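Local coordinates for protein BfpC (Escherichia coli, PDB 3VHJ) that probably serves as an inner-membrane component of the type IV pilus assembly machinery, this chain being its N-terminal cytoplasmic domain, at residues Gln15-Leu20 / Arg69-Leu74; Met42-Tyr47 / Phe58-Lys63. The protein carries 1 engineered substitution. All blocks are in the same frame, centred on the assembly; numbering follows the deposited sequence.

Contact 1 of 2, residues Gln15-Leu20 / Arg69-Leu74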
loop_
_atom_site.group_PDB
_atom_site.type_symbol
_atom_site.label_atom_id
_atom_site.label_comp_id
_atom_site.label_asym_id
_atom_site.label_seq_id
_atom_site.Cartn_x
_atom_site.Cartn_y
_atom_site.Cartn_z
ATOM N N GLN A 15 -0.048 -13.274 4.919
ATOM C CA GLN A 15 0.567 -12.147 5.604
ATOM C C GLN A 15 1.133 -11.235 4.524
ATOM O O GLN A 15 1.688 -11.712 3.530
ATOM C CB GLN A 15 1.665 -12.645 6.551
ATOM C CG GLN A 15 1.092 -13.340 7.792
ATOM C CD GLN A 15 2.144 -14.023 8.649
ATOM O OE1 GLN A 15 1.821 -14.632 9.675
ATOM N NE2 GLN A 15 3.401 -13.935 8.235
ATOM N N TYR A 16 0.974 -9.929 4.711
ATOM C CA TYR A 16 1.443 -8.957 3.733
ATOM C C TYR A 16 2.149 -7.786 4.380
ATOM O O TYR A 16 1.782 -7.353 5.474
ATOM C CB TYR A 16 0.270 -8.378 2.954
ATOM C CG TYR A 16 -0.557 -9.383 2.203
ATOM C CD1 TYR A 16 -0.224 -9.750 0.905
ATOM C CD2 TYR A 16 -1.699 -9.936 2.775
ATOM C CE1 TYR A 16 -1.014 -10.640 0.184
ATOM C CE2 TYR A 16 -2.495 -10.832 2.064
ATOM C CZ TYR A 16 -2.146 -11.176 0.768
ATOM O OH TYR A 16 -2.937 -12.036 0.042
ATOM N N ALA A 17 3.144 -7.261 3.676
ATOM C CA ALA A 17 3.874 -6.099 4.143
ATOM C C ALA A 17 3.019 -4.901 3.752
ATOM O O ALA A 17 2.654 -4.752 2.583
ATOM C CB ALA A 17 5.236 -6.021 3.447
ATOM N N VAL A 18 2.677 -4.063 4.728
ATOM C CA VAL A 18 1.884 -2.866 4.472
ATOM C C VAL A 18 2.620 -1.655 5.049
ATOM O O VAL A 18 3.615 -1.805 5.758
ATOM C CB VAL A 18 0.463 -2.963 5.116
ATOM C CG1 VAL A 18 -0.321 -4.099 4.475
ATOM C CG2 VAL A 18 0.577 -3.195 6.619
ATOM N N ASN A 19 2.127 -0.460 4.743
ATOM C CA ASN A 19 2.738 0.778 5.219
ATOM C C ASN A 19 4.144 0.959 4.662
ATOM O O ASN A 19 5.059 1.378 5.370
ATOM C CB ASN A 19 2.799 0.811 6.747
ATOM C CG ASN A 19 2.985 2.215 7.286
ATOM O OD1 ASN A 19 2.054 3.014 7.292
ATOM N ND2 ASN A 19 4.196 2.525 7.731
ATOM N N LEU A 20 4.319 0.629 3.389
ATOM C CA LEU A 20 5.610 0.792 2.735
ATOM C C LEU A 20 5.671 2.196 2.147
ATOM O O LEU A 20 4.645 2.852 1.988
ATOM C CB LEU A 20 5.762 -0.229 1.608
ATOM C CG LEU A 20 5.805 -1.699 2.030
ATOM C CD1 LEU A 20 5.292 -2.560 0.903
ATOM C CD2 LEU A 20 7.225 -2.082 2.403
ATOM N N ARG A 69 12.764 -9.289 4.504
ATOM C CA ARG A 69 12.913 -9.852 3.171
ATOM C C ARG A 69 11.931 -11.015 3.021
ATOM O O ARG A 69 11.683 -11.751 3.975
ATOM C CB ARG A 69 14.349 -10.359 2.976
ATOM C CG ARG A 69 14.624 -10.914 1.592
ATOM C CD ARG A 69 15.983 -11.611 1.498
ATOM N NE ARG A 69 16.141 -12.289 0.208
ATOM C CZ ARG A 69 16.337 -11.671 -0.956
ATOM N NH1 ARG A 69 16.408 -10.349 -1.012
ATOM N NH2 ARG A 69 16.447 -12.377 -2.072
ATOM N N GLY A 70 11.360 -11.168 1.831
ATOM C CA GLY A 70 10.439 -12.264 1.592
ATOM C C GLY A 70 8.959 -11.990 1.795
ATOM O O GLY A 70 8.127 -12.795 1.383
ATOM N N GLN A 71 8.609 -10.877 2.430
ATOM C CA GLN A 71 7.194 -10.581 2.639
ATOM C C GLN A 71 6.587 -10.034 1.361
ATOM O O GLN A 71 7.198 -9.214 0.674
ATOM C CB GLN A 71 7.000 -9.546 3.753
ATOM C CG GLN A 71 7.468 -9.998 5.115
ATOM C CD GLN A 71 7.494 -8.861 6.113
ATOM O OE1 GLN A 71 7.561 -7.693 5.733
ATOM N NE2 GLN A 71 7.464 -9.196 7.396
ATOM N N VAL A 72 5.388 -10.503 1.036
ATOM C CA VAL A 72 4.682 -10.024 -0.145
ATOM C C VAL A 72 4.035 -8.698 0.230
ATOM O O VAL A 72 3.360 -8.610 1.258
ATOM C CB VAL A 72 3.558 -10.994 -0.570
ATOM C CG1 VAL A 72 2.829 -10.442 -1.792
ATOM C CG2 VAL A 72 4.141 -12.376 -0.855
ATOM N N THR A 73 4.245 -7.668 -0.583
ATOM C CA THR A 73 3.642 -6.374 -0.296
ATOM C C THR A 73 2.183 -6.440 -0.742
ATOM O O THR A 73 1.868 -6.914 -1.843
ATOM C CB THR A 73 4.366 -5.227 -1.029
ATOM O OG1 THR A 73 4.120 -5.316 -2.437
ATOM C CG2 THR A 73 5.874 -5.308 -0.774
ATOM N N LEU A 74 1.295 -5.983 0.130
ATOM C CA LEU A 74 -0.130 -6.013 -0.148
ATOM C C LEU A 74 -0.510 -5.295 -1.436
ATOM O O LEU A 74 -1.186 -5.864 -2.290
ATOM C CB LEU A 74 -0.910 -5.398 1.018
ATOM C CG LEU A 74 -2.419 -5.296 0.776
ATOM C CD1 LEU A 74 -2.994 -6.695 0.589
ATOM C CD2 LEU A 74 -3.089 -4.583 1.937
HETATM O O HOH W 1 4.225 -12.518 2.885
#

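Contact 2 of 2, residues Met42-Tyr47 / Phe58-Lys63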
loop_
_atom_site.group_PDB
_atom_site.type_symbol
_atom_site.label_atom_id
_atom_site.label_comp_id
_atom_site.label_asym_id
_atom_site.label_seq_id
_atom_site.Cartn_x
_atom_site.Cartn_y
_atom_site.Cartn_z
HETATM N N MSE A 42 16.178 6.738 3.364
HETATM C CA MSE A 42 15.522 6.072 4.482
HETATM C C MSE A 42 16.426 5.115 5.241
HETATM O O MSE A 42 15.998 4.496 6.214
HETATM C CB MSE A 42 14.293 5.312 3.978
HETATM C CG MSE A 42 13.314 6.168 3.188
HETATM SE SE MSE A 42 12.639 7.706 4.163
HETATM C CE MSE A 42 11.416 6.769 5.314
ATOM N N SER A 43 17.673 4.995 4.797
ATOM C CA SER A 43 18.621 4.085 5.427
ATOM C C SER A 43 17.987 2.697 5.497
ATOM O O SER A 43 18.010 2.039 6.534
ATOM C CB SER A 43 18.983 4.573 6.835
ATOM O OG SER A 43 19.588 5.853 6.783
ATOM N N SER A 44 17.417 2.267 4.377
ATOM C CA SER A 44 16.760 0.971 4.288
ATOM C C SER A 44 17.401 0.093 3.224
ATOM O O SER A 44 17.997 0.596 2.270
ATOM C CB SER A 44 15.280 1.161 3.953
ATOM O OG SER A 44 14.649 -0.086 3.729
ATOM N N LYS A 45 17.276 -1.219 3.397
ATOM C CA LYS A 45 17.820 -2.174 2.436
ATOM C C LYS A 45 16.694 -3.030 1.855
ATOM O O LYS A 45 16.939 -3.903 1.032
ATOM C CB LYS A 45 18.837 -3.102 3.104
ATOM C CG LYS A 45 20.043 -2.412 3.712
ATOM C CD LYS A 45 21.128 -3.430 4.051
ATOM C CE LYS A 45 20.671 -4.438 5.100
ATOM N NZ LYS A 45 20.509 -3.810 6.439
ATOM N N LEU A 46 15.467 -2.773 2.297
ATOM C CA LEU A 46 14.305 -3.535 1.847
ATOM C C LEU A 46 13.554 -2.813 0.739
ATOM O O LEU A 46 13.185 -1.649 0.881
ATOM C CB LEU A 46 13.363 -3.780 3.027
ATOM C CG LEU A 46 13.942 -4.622 4.168
ATOM C CD1 LEU A 46 12.936 -4.691 5.308
ATOM C CD2 LEU A 46 14.274 -6.023 3.661
ATOM N N TYR A 47 13.315 -3.513 -0.363
ATOM C CA TYR A 47 12.622 -2.894 -1.480
ATOM C C TYR A 47 11.925 -3.902 -2.382
ATOM O O TYR A 47 12.092 -5.110 -2.254
ATOM C CB TYR A 47 13.613 -2.115 -2.335
ATOM C CG TYR A 47 14.566 -3.024 -3.077
ATOM C CD1 TYR A 47 15.718 -3.514 -2.463
ATOM C CD2 TYR A 47 14.282 -3.447 -4.374
ATOM C CE1 TYR A 47 16.564 -4.402 -3.125
ATOM C CE2 TYR A 47 15.116 -4.334 -5.043
ATOM C CZ TYR A 47 16.253 -4.809 -4.414
ATOM O OH TYR A 47 17.064 -5.703 -5.071
ATOM N N PHE A 58 8.230 1.619 -7.046
ATOM C CA PHE A 58 8.909 0.805 -6.056
ATOM C C PHE A 58 8.410 1.064 -4.646
ATOM O O PHE A 58 7.795 2.091 -4.364
ATOM C CB PHE A 58 10.402 1.100 -6.131
ATOM C CG PHE A 58 10.717 2.565 -6.099
ATOM C CD1 PHE A 58 10.738 3.262 -4.895
ATOM C CD2 PHE A 58 10.941 3.263 -7.285
ATOM C CE1 PHE A 58 10.979 4.638 -4.873
ATOM C CE2 PHE A 58 11.181 4.634 -7.276
ATOM C CZ PHE A 58 11.199 5.324 -6.066
ATOM N N ALA A 59 8.681 0.109 -3.768
ATOM C CA ALA A 59 8.298 0.220 -2.372
ATOM C C ALA A 59 9.559 0.066 -1.530
ATOM O O ALA A 59 10.425 -0.748 -1.843
ATOM C CB ALA A 59 7.291 -0.870 -2.015
ATOM N N VAL A 60 9.672 0.863 -0.476
ATOM C CA VAL A 60 10.821 0.770 0.419
ATOM C C VAL A 60 10.285 0.361 1.788
ATOM O O VAL A 60 9.368 0.992 2.311
ATOM C CB VAL A 60 11.576 2.118 0.518
ATOM C CG1 VAL A 60 12.597 2.072 1.649
ATOM C CG2 VAL A 60 12.301 2.387 -0.798
ATOM N N GLY A 61 10.848 -0.707 2.350
ATOM C CA GLY A 61 10.394 -1.194 3.641
ATOM C C GLY A 61 11.069 -0.571 4.847
ATOM O O GLY A 61 12.116 0.071 4.735
ATOM N N ASP A 62 10.454 -0.760 6.008
ATOM C CA ASP A 62 10.980 -0.232 7.263
ATOM C C ASP A 62 11.069 -1.368 8.271
ATOM O O ASP A 62 10.056 -1.794 8.819
ATOM C CB ASP A 62 10.058 0.851 7.817
ATOM C CG ASP A 62 10.574 1.446 9.120
ATOM O OD1 ASP A 62 11.608 0.968 9.640
ATOM O OD2 ASP A 62 9.940 2.393 9.623
ATOM N N LYS A 63 12.278 -1.858 8.512
ATOM C CA LYS A 63 12.467 -2.950 9.460
ATOM C C LYS A 63 11.970 -2.625 10.865
ATOM O O LYS A 63 11.686 -3.530 11.642
ATOM C CB LYS A 63 13.945 -3.338 9.535
ATOM C CG LYS A 63 14.495 -3.947 8.256
ATOM C CD LYS A 63 15.927 -4.413 8.452
ATOM C CE LYS A 63 16.500 -5.024 7.186
ATOM N NZ LYS A 63 17.869 -5.555 7.442
#

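Contact 1 of 2, residues Gln15-Leu20 / Arg69-Leu74
Parallel pairing between strand 14-17 and the short, weakly bonded strand 72-73, at the margin of a three-stranded mixed sheet, brings Tyr16 and Ala17 against Val72, Thr73 and Leu74. Two backbone bonds fasten it: Ala17 N donates a hydrogen bond to Val72 O at 2.8 Å, and Leu74 N donates one to Ala17 O at 3.1 Å, both nearly straight. Ala17 is thus held through N and O alike, and its small methyl packs 3.7 Å from Gln71 OE1, whose hydrogen bond comes from Lys68 N. Tyr16 offers a ring face to Leu74: CD1 of the leucine lies over it, 4.0 Å from the ring centroid, a CH-pi contact just 13° off the normal. The leucine CG stands opposite its own backbone N (chi1 176°), which carries CD1 to the ring while CB leans on Val18 CG1. On the face that carries Ala17 and Thr73, Leu20 CD1 presses on Thr73 CG2 at 3.3 Å, a tight fit at about a right angle. Where direct pairing lapses, a water donates to Gln15 O and accepts from Val72 N. The N and O of Ala17 are satisfied in a mostly buried place, while Tyr16, Val18 and Leu74 pack beside them.

Contact 2 of 2, residues Met42-Tyr47 / Phe58-Lys63
Leu46 and Lys63 meet at about a right angle, the leucine methyl CD1 butting against the aliphatic stem of the lysine at CG, 3.4 Å away and tighter than an ordinary carbon contact. The long lysine suits this place: extended beyond CG, it lays methylenes on the leucine and carries its ammonium on to Glu163, its salt-bridge partner. Lys45, bent at its last two torsions, brings NZ within 3.3 Å of Lys63 NZ, an unbonded approach of like charges whose repulsion Glu163, in contact with the Lys45 side chain too, probably eases. The backbones here belong to the open end of the beta hairpin formed by strands 46-52 and 55-60, where Tyr47 and Val60 form an antiparallel non-hydrogen-bonded pair. Gly61 N donates to Leu46 O at 2.9 Å, approaching from above the carbonyl plane. Beyond it Ser44 takes over: with OG anti to the backbone N (chi1 174°), its hydroxyl donates to Gly61 O at 2.7 Å and accepts from Leu46 N at 3.2 Å, closing an ST turn. Gly61 suits its position because a beta carbon would crowd Leu46 CB. Val60 CG1 lies 3.6 Å from Ser44 OG and loosely against CB of Met42, a selenomethionine residue ending helix 31-42.

In the fold
The residues of contact 2 all fall in the chain between the two segments of contact 1, and the centres of the two contacts are about 11 Å apart. Leu20 joins them directly: its CD2 lies 3.5 Å from Gly61 CA, while CD1 approaches Ala59 CB at 3.9 Å. From the other segment of contact 1, Arg69 N packs 3.7 Å from Leu46 CD2. The two contacts lie in different sheets, the three-stranded one holding 14-17 and the four-stranded one holding the hairpin, so these touches help join the sheets. His67 adds a polar tie, hydrogen-bonding to Val18 O on one side and Asp62 N on the other. The C-terminal strand 162-163 meets both contacts, through Arg69 and through Leu46.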